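Local coordinates for protein response regulator ChrA (Corynebacterium diphtheriae, PDB 4YN8) that is the response regulator of a haem-sensing two-component system and probably binds DNA to regulate transcription, at residues Ser5-Ile11 with Ile31-Ala37; Asp49-Ile55 with Pro75-Thr81. The protein carries 1 engineered substitution. All coordinates share one frame; numbering follows the deposited sequence. Where two conformers were deposited one is given.

Contact 1 (Ser5-Ile11 with Ile31-Ala37). Engineered in segment 5-11: Ser-5 (natural residue Met). With MG (magnesium ion), chain I.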
ATOM      1  N   SER A   5      14.191   3.300 -30.058  1.00 22.08           N
ATOM      2  CA  SER A   5      13.805   2.615 -28.815  1.00 19.47           C
ATOM      3  C   SER A   5      13.609   3.518 -27.616  1.00 17.09           C
ATOM      4  O   SER A   5      14.329   4.472 -27.431  1.00 16.85           O
ATOM      5  CB  SER A   5      14.858   1.588 -28.422  1.00 21.29           C
ATOM      6  OG  SER A   5      14.616   0.408 -29.137  1.00 27.97           O
ATOM      7  N   ILE A   6      12.642   3.172 -26.766  1.00 13.51           N
ATOM      8  CA  ILE A   6      12.416   3.859 -25.501  1.00 11.49           C
ATOM      9  C   ILE A   6      13.450   3.295 -24.531  1.00 10.86           C
ATOM     10  O   ILE A   6      13.561   2.069 -24.395  1.00 10.99           O
ATOM     11  CB  ILE A   6      10.992   3.538 -24.990  1.00 11.55           C
ATOM     12  CG1 ILE A   6       9.971   4.081 -25.989  1.00 12.52           C
ATOM     13  CG2 ILE A   6      10.793   4.057 -23.583  1.00 10.76           C
ATOM     14  CD1 ILE A   6       8.548   3.756 -25.575  1.00 14.34           C
ATOM     15  N   ARG A   7      14.199   4.169 -23.861  1.00 10.44           N
ATOM     16  CA  ARG A   7      15.346   3.760 -23.038  1.00  9.82           C
ATOM     17  C   ARG A   7      14.854   3.643 -21.601  1.00  9.53           C
ATOM     18  O   ARG A   7      14.451   4.632 -20.985  1.00  9.76           O
ATOM     19  CB  ARG A   7      16.456   4.816 -23.106  1.00 10.49           C
ATOM     20  CG  ARG A   7      16.990   4.980 -24.520  1.00 11.09           C
ATOM     21  CD  ARG A   7      17.801   6.266 -24.732  1.00 11.64           C
ATOM     22  NE  ARG A   7      16.943   7.396 -24.635  1.00 12.82           N
ATOM     23  CZ  ARG A   7      17.391   8.649 -24.571  1.00 14.80           C
ATOM     24  NH1 ARG A   7      18.708   8.905 -24.673  1.00 15.61           N
ATOM     25  NH2 ARG A   7      16.542   9.622 -24.451  1.00 16.17           N
ATOM     26  N   VAL A   8      14.885   2.426 -21.095  1.00  9.05           N
ATOM     27  CA  VAL A   8      14.331   2.121 -19.789  1.00  8.78           C
ATOM     28  C   VAL A   8      15.384   1.905 -18.733  1.00  8.60           C
ATOM     29  O   VAL A   8      16.380   1.221 -19.002  1.00  9.76           O
ATOM     30  CB  VAL A   8      13.441   0.895 -19.894  1.00  9.00           C
ATOM     31  CG1 VAL A   8      13.102   0.310 -18.501  1.00  8.64           C
ATOM     32  CG2 VAL A   8      12.186   1.283 -20.659  1.00  9.66           C
ATOM     33  N   MET A   9      15.143   2.451 -17.559  1.00  8.79           N
ATOM     34  CA  MET A   9      15.846   2.030 -16.352  1.00  8.96           C
ATOM     35  C   MET A   9      14.928   1.154 -15.526  1.00  8.18           C
ATOM     36  O   MET A   9      13.827   1.553 -15.216  1.00  7.53           O
ATOM     37  CB  MET A   9      16.311   3.181 -15.488  1.00 10.81           C
ATOM     38  CG  MET A   9      17.030   2.716 -14.207  1.00 13.68           C
ATOM     39  SD  MET A   9      17.950   4.118 -13.509  1.00 21.56           S
ATOM     40  CE  MET A   9      19.302   3.270 -12.726  1.00 25.15           C
ATOM     41  N   LEU A  10      15.403  -0.036 -15.213  1.00  7.93           N
ATOM     42  CA  LEU A  10      14.600  -1.060 -14.542  1.00  8.29           C
ATOM     43  C   LEU A  10      15.159  -1.262 -13.161  1.00  8.35           C
ATOM     44  O   LEU A  10      16.341  -1.580 -13.021  1.00  8.77           O
ATOM     45  CB  LEU A  10      14.717  -2.364 -15.320  1.00  8.79           C
ATOM     46  CG  LEU A  10      14.071  -3.596 -14.679  1.00  9.14           C
ATOM     47  CD1 LEU A  10      12.583  -3.353 -14.598  1.00  9.56           C
ATOM     48  CD2 LEU A  10      14.380  -4.784 -15.551  1.00  9.94           C
ATOM     49  N   ILE A  11      14.313  -1.133 -12.152  1.00  8.83           N
ATOM     50  CA  ILE A  11      14.732  -1.109 -10.747  1.00  8.44           C
ATOM     51  C   ILE A  11      13.940  -2.163  -9.984  1.00  9.35           C
ATOM     52  O   ILE A  11      12.699  -2.181 -10.049  1.00  9.44           O
ATOM     53  CB  ILE A  11      14.476   0.262 -10.156  1.00  8.92           C
ATOM     54  CG1 ILE A  11      15.157   1.316 -11.032  1.00  9.76           C
ATOM     55  CG2 ILE A  11      15.010   0.344  -8.719  1.00  8.96           C
ATOM     56  CD1 ILE A  11      15.155   2.708 -10.440  1.00 10.72           C
ATOM     57  N   ILE A  31      11.812  -1.088 -27.273  1.00 12.15           N
ATOM     58  CA  ILE A  31      12.231  -0.915 -25.901  1.00 11.76           C
ATOM     59  C   ILE A  31      13.609  -1.480 -25.669  1.00 11.60           C
ATOM     60  O   ILE A  31      13.908  -2.649 -25.999  1.00 12.59           O
ATOM     61  CB  ILE A  31      11.214  -1.561 -24.922  1.00 11.52           C
ATOM     62  CG1 ILE A  31       9.825  -0.952 -25.111  1.00 12.15           C
ATOM     63  CG2 ILE A  31      11.730  -1.414 -23.458  1.00 12.32           C
ATOM     64  CD1 ILE A  31       8.712  -1.642 -24.339  1.00 13.10           C
ATOM     65  N   THR A  32      14.421  -0.716 -24.967  1.00 11.40           N
ATOM     66  CA  THR A  32      15.746  -1.143 -24.587  1.00 13.18           C
ATOM     67  C   THR A  32      15.996  -0.821 -23.109  1.00 11.51           C
ATOM     68  O   THR A  32      15.862   0.333 -22.711  1.00 11.80           O
ATOM     69  CB  THR A  32      16.853  -0.438 -25.397  1.00 16.14           C
ATOM     70  OG1 THR A  32      16.751  -0.785 -26.775  1.00 23.16           O
ATOM     71  CG2 THR A  32      18.200  -0.924 -24.946  1.00 19.30           C
ATOM     72  N   VAL A  33      16.406  -1.807 -22.333  1.00 10.73           N
ATOM     73  CA  VAL A  33      16.798  -1.557 -20.944  1.00 10.41           C
ATOM     74  C   VAL A  33      18.240  -1.086 -20.954  1.00 10.08           C
ATOM     75  O   VAL A  33      19.159  -1.882 -21.261  1.00 11.12           O
ATOM     76  CB  VAL A  33      16.617  -2.796 -20.095  1.00 11.38           C
ATOM     77  CG1 VAL A  33      17.090  -2.584 -18.647  1.00 11.88           C
ATOM     78  CG2 VAL A  33      15.133  -3.159 -20.146  1.00 12.01           C
ATOM     79  N   VAL A  34      18.429   0.190 -20.733  1.00  9.82           N
ATOM     80  CA  VAL A  34      19.780   0.799 -20.740  1.00 10.33           C
ATOM     81  C   VAL A  34      20.456   0.868 -19.373  1.00 10.38           C
ATOM     82  O   VAL A  34      21.633   1.184 -19.298  1.00 11.22           O
ATOM     83  CB  VAL A  34      19.751   2.195 -21.359  1.00 10.06           C
ATOM     84  CG1 VAL A  34      19.181   2.137 -22.769  1.00 10.78           C
ATOM     85  CG2 VAL A  34      18.983   3.146 -20.488  1.00  9.86           C
ATOM     86  N   ALA A  35      19.728   0.584 -18.298  1.00  9.20           N
ATOM     87  CA  ALA A  35      20.246   0.724 -16.919  1.00  9.29           C
ATOM     88  C   ALA A  35      19.407  -0.149 -15.996  1.00 10.01           C
ATOM     89  O   ALA A  35      18.204  -0.319 -16.237  1.00  9.08           O
ATOM     90  CB  ALA A  35      20.188   2.166 -16.455  1.00  9.92           C
ATOM     91  N   GLU A  36      20.044  -0.686 -14.960  1.00 10.12           N
ATOM     92  CA  GLU A  36      19.330  -1.420 -13.904  1.00 10.55           C
ATOM     93  C   GLU A  36      19.816  -0.978 -12.553  1.00 10.04           C
ATOM     94  O   GLU A  36      21.007  -0.619 -12.392  1.00 10.01           O
ATOM     95  CB  GLU A  36      19.620  -2.900 -14.061  1.00 12.68           C
ATOM     96  CG  GLU A  36      18.932  -3.530 -15.248  1.00 15.42           C
ATOM     97  CD  GLU A  36      19.296  -5.004 -15.384  1.00 19.65           C
ATOM     98  OE1 GLU A  36      18.847  -5.850 -14.545  1.00 20.11           O
ATOM     99  OE2 GLU A  36      20.021  -5.322 -16.342  1.00 21.89           O
ATOM    100  N   ALA A  37      18.969  -1.043 -11.541  1.00  8.82           N
ATOM    101  CA  ALA A  37      19.401  -0.762 -10.205  1.00  8.85           C
ATOM    102  C   ALA A  37      18.656  -1.666  -9.246  1.00  9.02           C
ATOM    103  O   ALA A  37      17.621  -2.222  -9.633  1.00  8.71           O
ATOM    104  CB  ALA A  37      19.153   0.693  -9.836  1.00  9.00           C
TER
HETATM  105 MG    MG I 207      14.574  -4.218 -27.570  1.00 20.35          MG
HETATM  106  O   HOH W   1      15.065  -2.140 -28.810  1.00 30.67           O
HETATM  107  O   HOH W   2      15.223  -5.353 -29.416  1.00 25.58           O
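Met-9 reaches across to Ala-35 and Ala-37. With CG anti to the backbone N (chi1 179°) and the chain extended beyond it, its thioether runs over both methyls: CG lies 3.9 Å from CB of Ala-35, and CE 3.9 Å from CB of Ala-37. Small alanines suit a place beneath so long a side chain. On the other face Val-8 CG2 meets Ile-31 CG2 at 3.9 Å, and Leu-10 CB packs on Val-33 CG1. The backbones pair as parallel strands, with a beta bulge at Val-34: Val-8 O accepts the N-H of Val-34 at 2.9 Å and, weakly, that of Ala-35. The two strands with helix 15-26 form the first beta-alpha-beta unit of a CheY-like receiver domain; Leu-25 of that helix lies against Ile-31 and Val-33. The bulged Val-34 sets CG1 3.8 Å from Arg-7 CB, while the guanidinium forms a salt bridge with Asp-49. At the strand start, Ile-31 O binds magnesium at 2.3 Å, beside the carbonyls of Asp-26 and Phe-28. A water on that ion is hydrogen-bonded to Thr-32 OG1 and to OG of the engineered Ser-5, at 3.0 and 2.6 Å.

Contact 2 (Asp49-Ile55 with Pro75-Thr81); sequences DVVVTDI and PPVLILT. With MG (magnesium ion), chain F; SO4 (sulfate ion), chain B.
Ile-55 and Thr-81 meet at a sulfate, probably from the crystallisation liquor, beside the flat carboxylate of Asp-54. In the conformer given, sulfate O3 sits over one carboxylate face, while the magnesium ion, 2.3 Å from OD1, is displaced toward the other; Asp-12 and His-14 also bind this ion, and Lys-103 NZ is hydrogen-bonded to OD1. Ile-55 N donates to sulfate O4 at 3.1 Å and Thr-81 OG1 to the same oxygen at 2.7 Å; the anion is also hydrogen-bonded to Lys-103, Thr-85 and the backbone N of Gln-56. The side chain of Ile-55 crosses that of Ile-79 at about a right angle, CG1 against CG2, and its CD1 lies against Thr-81. At the other end the puckered prolines touch through single ring atoms: CD of Pro-76 comes 3.4 Å from Asp-49 O, and CG of Pro-75 meets Val-51 CG2. Between these ends runs the hydrogen-bond ladder of parallel strands, for example Leu-78 N to Val-51 O at 2.8 Å. Beta-branched residues suit these extended strands. On one face Thr-53 turns its CG2 onto Val-77 CG1 (3.7 Å); the same chi1 of -172° puts OG1 anti to the backbone N, where it donates to a lone pair of Asp-54 O. Helix 62-72 packs on that face through Thr-66 and Leu-69. On the other, Val-52 CG1 presses on Leu-80 CD1 at 3.4 Å, tighter than usual for two carbons. A tetrahedral anion beside a metal-bound aspartate is consistent with the phosphoryl pocket of receiver domains, in which Asp-54 would probably accept the phosphoryl group.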
ATOM      1  N   ASP A  49      14.412   7.381 -20.541  1.00  9.38           N
ATOM      2  CA  ASP A  49      13.080   7.841 -20.998  1.00  9.80           C
ATOM      3  C   ASP A  49      11.947   7.448 -20.020  1.00  8.86           C
ATOM      4  O   ASP A  49      11.017   8.220 -19.809  1.00  7.81           O
ATOM      5  CB  ASP A  49      12.784   7.228 -22.343  1.00 10.55           C
ATOM      6  CG  ASP A  49      13.649   7.781 -23.473  1.00 12.59           C
ATOM      7  OD1 ASP A  49      13.908   9.007 -23.456  1.00 13.05           O
ATOM      8  OD2 ASP A  49      14.056   6.991 -24.357  1.00 12.56           O
ATOM      9  N   VAL A  50      12.071   6.259 -19.433  1.00  8.22           N
ATOM     10  CA  VAL A  50      11.059   5.708 -18.525  1.00  7.88           C
ATOM     11  C   VAL A  50      11.792   4.956 -17.407  1.00  7.36           C
ATOM     12  O   VAL A  50      12.703   4.186 -17.697  1.00  7.33           O
ATOM     13  CB  VAL A  50      10.135   4.727 -19.291  1.00  8.28           C
ATOM     14  CG1 VAL A  50       9.189   4.084 -18.320  1.00  8.94           C
ATOM     15  CG2 VAL A  50       9.314   5.448 -20.408  1.00  8.84           C
ATOM     16  N   VAL A  51      11.377   5.170 -16.179  1.00  7.03           N
ATOM     17  CA  VAL A  51      11.803   4.349 -15.082  1.00  7.11           C
ATOM     18  C   VAL A  51      10.727   3.317 -14.761  1.00  7.43           C
ATOM     19  O   VAL A  51       9.543   3.699 -14.543  1.00  8.12           O
ATOM     20  CB  VAL A  51      12.106   5.186 -13.816  1.00  7.51           C
ATOM     21  CG1 VAL A  51      12.365   4.301 -12.624  1.00  7.72           C
ATOM     22  CG2 VAL A  51      13.275   6.128 -14.036  1.00  7.48           C
ATOM     23  N   VAL A  52      11.124   2.060 -14.754  1.00  7.44           N
ATOM     24  CA  VAL A  52      10.216   0.967 -14.416  1.00  7.53           C
ATOM     25  C   VAL A  52      10.693   0.426 -13.079  1.00  8.55           C
ATOM     26  O   VAL A  52      11.812  -0.076 -12.968  1.00  9.29           O
ATOM     27  CB  VAL A  52      10.216  -0.117 -15.504  1.00  7.84           C
ATOM     28  CG1 VAL A  52       9.346  -1.305 -15.109  1.00  8.29           C
ATOM     29  CG2 VAL A  52       9.773   0.473 -16.842  1.00  8.20           C
ATOM     30  N   THR A  53       9.843   0.514 -12.048  1.00  8.69           N
ATOM     31  CA  THR A  53      10.290   0.185 -10.690  1.00  9.36           C
ATOM     32  C   THR A  53       9.266  -0.650  -9.919  1.00  9.80           C
ATOM     33  O   THR A  53       8.114  -0.539 -10.186  1.00 10.75           O
ATOM     34  CB  THR A  53      10.604   1.462  -9.857  1.00  9.93           C
ATOM     35  OG1 THR A  53      11.225   1.087  -8.584  1.00 11.20           O
ATOM     36  CG2 THR A  53       9.416   2.288  -9.555  1.00 11.08           C
ATOM     37  N   ASP A  54       9.838  -1.541  -9.098  1.00 10.39           N
ATOM     38  CA  ASP A  54       9.293  -2.249  -7.935  0.52 12.13           C
ATOM     39  C   ASP A  54       8.859  -1.306  -6.819  1.00 11.47           C
ATOM     40  O   ASP A  54       9.325  -0.160  -6.764  1.00  9.89           O
ATOM     41  CB  ASP A  54      10.606  -2.993  -7.389  0.52 12.43           C
ATOM     42  CG  ASP A  54      10.354  -4.167  -6.619  0.52 15.21           C
ATOM     43  OD1 ASP A  54       9.878  -5.220  -7.171  0.52 19.88           O
ATOM     44  OD2 ASP A  54      10.733  -4.120  -5.439  0.52 15.60           O
ATOM     45  N   ILE A  55       8.050  -1.783  -5.849  1.00 10.76           N
ATOM     46  CA  ILE A  55       7.782  -1.014  -4.652  1.00 11.51           C
ATOM     47  C   ILE A  55       8.775  -1.345  -3.516  1.00 13.22           C
ATOM     48  O   ILE A  55       9.489  -0.458  -3.029  1.00 14.65           O
ATOM     49  CB  ILE A  55       6.336  -1.232  -4.130  1.00 11.50           C
ATOM     50  CG1 ILE A  55       5.316  -0.981  -5.219  1.00 12.17           C
ATOM     51  CG2 ILE A  55       6.121  -0.446  -2.860  1.00 11.88           C
ATOM     52  CD1 ILE A  55       3.904  -1.358  -4.805  1.00 13.06           C
ATOM     53  N   PRO A  75      12.205  11.577 -15.209  1.00 12.37           N
ATOM     54  CA  PRO A  75      11.388  10.853 -16.182  1.00 11.12           C
ATOM     55  C   PRO A  75      10.156  10.258 -15.534  1.00 10.14           C
ATOM     56  O   PRO A  75      10.110  10.157 -14.327  1.00  9.02           O
ATOM     57  CB  PRO A  75      12.298   9.746 -16.695  1.00 11.53           C
ATOM     58  CG  PRO A  75      13.394   9.640 -15.713  1.00 11.45           C
ATOM     59  CD  PRO A  75      13.508  10.937 -14.940  1.00 12.18           C
ATOM     60  N   PRO A  76       9.151   9.942 -16.338  1.00  9.63           N
ATOM     61  CA  PRO A  76       7.941   9.323 -15.818  1.00  8.86           C
ATOM     62  C   PRO A  76       8.234   7.904 -15.373  1.00  8.34           C
ATOM     63  O   PRO A  76       9.170   7.268 -15.853  1.00  8.41           O
ATOM     64  CB  PRO A  76       7.010   9.332 -17.027  1.00  8.81           C
ATOM     65  CG  PRO A  76       7.873   9.249 -18.199  1.00  9.48           C
ATOM     66  CD  PRO A  76       9.087  10.091 -17.803  1.00  9.53           C
ATOM     67  N   VAL A  77       7.423   7.430 -14.426  1.00  7.77           N
ATOM     68  CA  VAL A  77       7.630   6.165 -13.717  1.00  7.36           C
ATOM     69  C   VAL A  77       6.451   5.215 -13.946  1.00  7.30           C
ATOM     70  O   VAL A  77       5.283   5.645 -13.891  1.00  7.91           O
ATOM     71  CB  VAL A  77       7.748   6.404 -12.226  1.00  7.17           C
ATOM     72  CG1 VAL A  77       7.848   5.108 -11.413  1.00  7.63           C
ATOM     73  CG2 VAL A  77       8.914   7.354 -11.975  1.00  7.81           C
ATOM     74  N   LEU A  78       6.775   3.968 -14.269  1.00  7.06           N
ATOM     75  CA  LEU A  78       5.819   2.885 -14.277  1.00  7.53           C
ATOM     76  C   LEU A  78       6.127   2.012 -13.069  1.00  7.29           C
ATOM     77  O   LEU A  78       7.231   1.445 -12.973  1.00  7.18           O
ATOM     78  CB  LEU A  78       5.916   2.079 -15.595  1.00  7.59           C
ATOM     79  CG  LEU A  78       5.208   0.733 -15.639  1.00  8.08           C
ATOM     80  CD1 LEU A  78       3.704   1.038 -15.486  1.00  8.21           C
ATOM     81  CD2 LEU A  78       5.533   0.077 -16.973  1.00  8.51           C
ATOM     82  N   ILE A  79       5.166   1.884 -12.130  1.00  7.44           N
ATOM     83  CA  ILE A  79       5.321   1.026 -10.969  1.00  8.04           C
ATOM     84  C   ILE A  79       4.728  -0.336 -11.270  1.00  8.79           C
ATOM     85  O   ILE A  79       3.584  -0.438 -11.758  1.00  9.06           O
ATOM     86  CB  ILE A  79       4.612   1.618  -9.729  1.00  8.56           C
ATOM     87  CG1 ILE A  79       5.362   2.843  -9.267  1.00  8.76           C
ATOM     88  CG2 ILE A  79       4.484   0.598  -8.613  1.00  8.79           C
ATOM     89  CD1 ILE A  79       4.658   3.597  -8.122  1.00 10.02           C
ATOM     90  N   LEU A  80       5.535  -1.349 -10.986  1.00  9.27           N
ATOM     91  CA  LEU A  80       5.140  -2.767 -11.112  1.00  9.81           C
ATOM     92  C   LEU A  80       4.983  -3.392  -9.760  1.00 10.44           C
ATOM     93  O   LEU A  80       5.800  -3.203  -8.848  1.00 11.90           O
ATOM     94  CB  LEU A  80       6.124  -3.553 -11.912  1.00 10.77           C
ATOM     95  CG  LEU A  80       6.448  -3.074 -13.328  1.00 10.71           C
ATOM     96  CD1 LEU A  80       7.459  -3.974 -14.036  1.00 11.31           C
ATOM     97  CD2 LEU A  80       5.240  -2.880 -14.194  1.00 10.95           C
ATOM     98  N   THR A  81       3.922  -4.167  -9.606  1.00 10.78           N
ATOM     99  CA  THR A  81       3.759  -4.876  -8.351  1.00 11.08           C
ATOM    100  C   THR A  81       3.075  -6.205  -8.599  1.00 10.35           C
ATOM    101  O   THR A  81       2.958  -6.633  -9.737  1.00  9.55           O
ATOM    102  CB  THR A  81       3.068  -3.975  -7.334  1.00 11.42           C
ATOM    103  OG1 THR A  81       3.228  -4.480  -5.993  1.00 11.82           O
ATOM    104  CG2 THR A  81       1.610  -3.728  -7.674  1.00 12.10           C
TER
HETATM  105 MG    MG F 204      11.253  -6.762  -6.192  1.00 18.98          MG
HETATM  106  S   SO4 B 200       6.473  -5.336  -5.105  0.89 25.27           S
HETATM  107  O1  SO4 B 200       6.236  -6.525  -5.944  0.89 23.34           O
HETATM  108  O2  SO4 B 200       5.788  -5.514  -3.823  0.89 34.22           O
HETATM  109  O3  SO4 B 200       7.883  -5.008  -4.777  0.89 27.99           O
HETATM  110  O4  SO4 B 200       5.907  -4.090  -5.794  0.89 27.38           O
HETATM  111  O   HOH W   3       9.706  -6.906  -4.940  1.00 17.47           O
HETATM  112  O   HOH W   4      12.161  -4.923  -5.410  0.50  5.31           O
HETATM  113  O   HOH W   5      10.875  -8.261  -7.549  1.00 18.37           O

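From the N terminus, strand 6-11 leads through helix 15-26 to strand 31-37, where contact 1 closes the first loop. The chain then passes to strand 50-53, on the other side of 6-11, and through helix 62-72 to strand 77-81, where contact 2 closes the second. The two loops follow in series, neither nested nor crossed, yet meet in space: Met-9 O and Val-52 N are 2.8 Å apart, a probable hydrogen bond. Strands 31-37, 6-11, 50-53 and 77-81, in that order, make up four neighbouring strands of the parallel receiver sheet. Helix 15-26 packs on the face bearing Val-33 and Leu-10, helix 62-72 on the opposite face, bearing Val-77 and Ile-79.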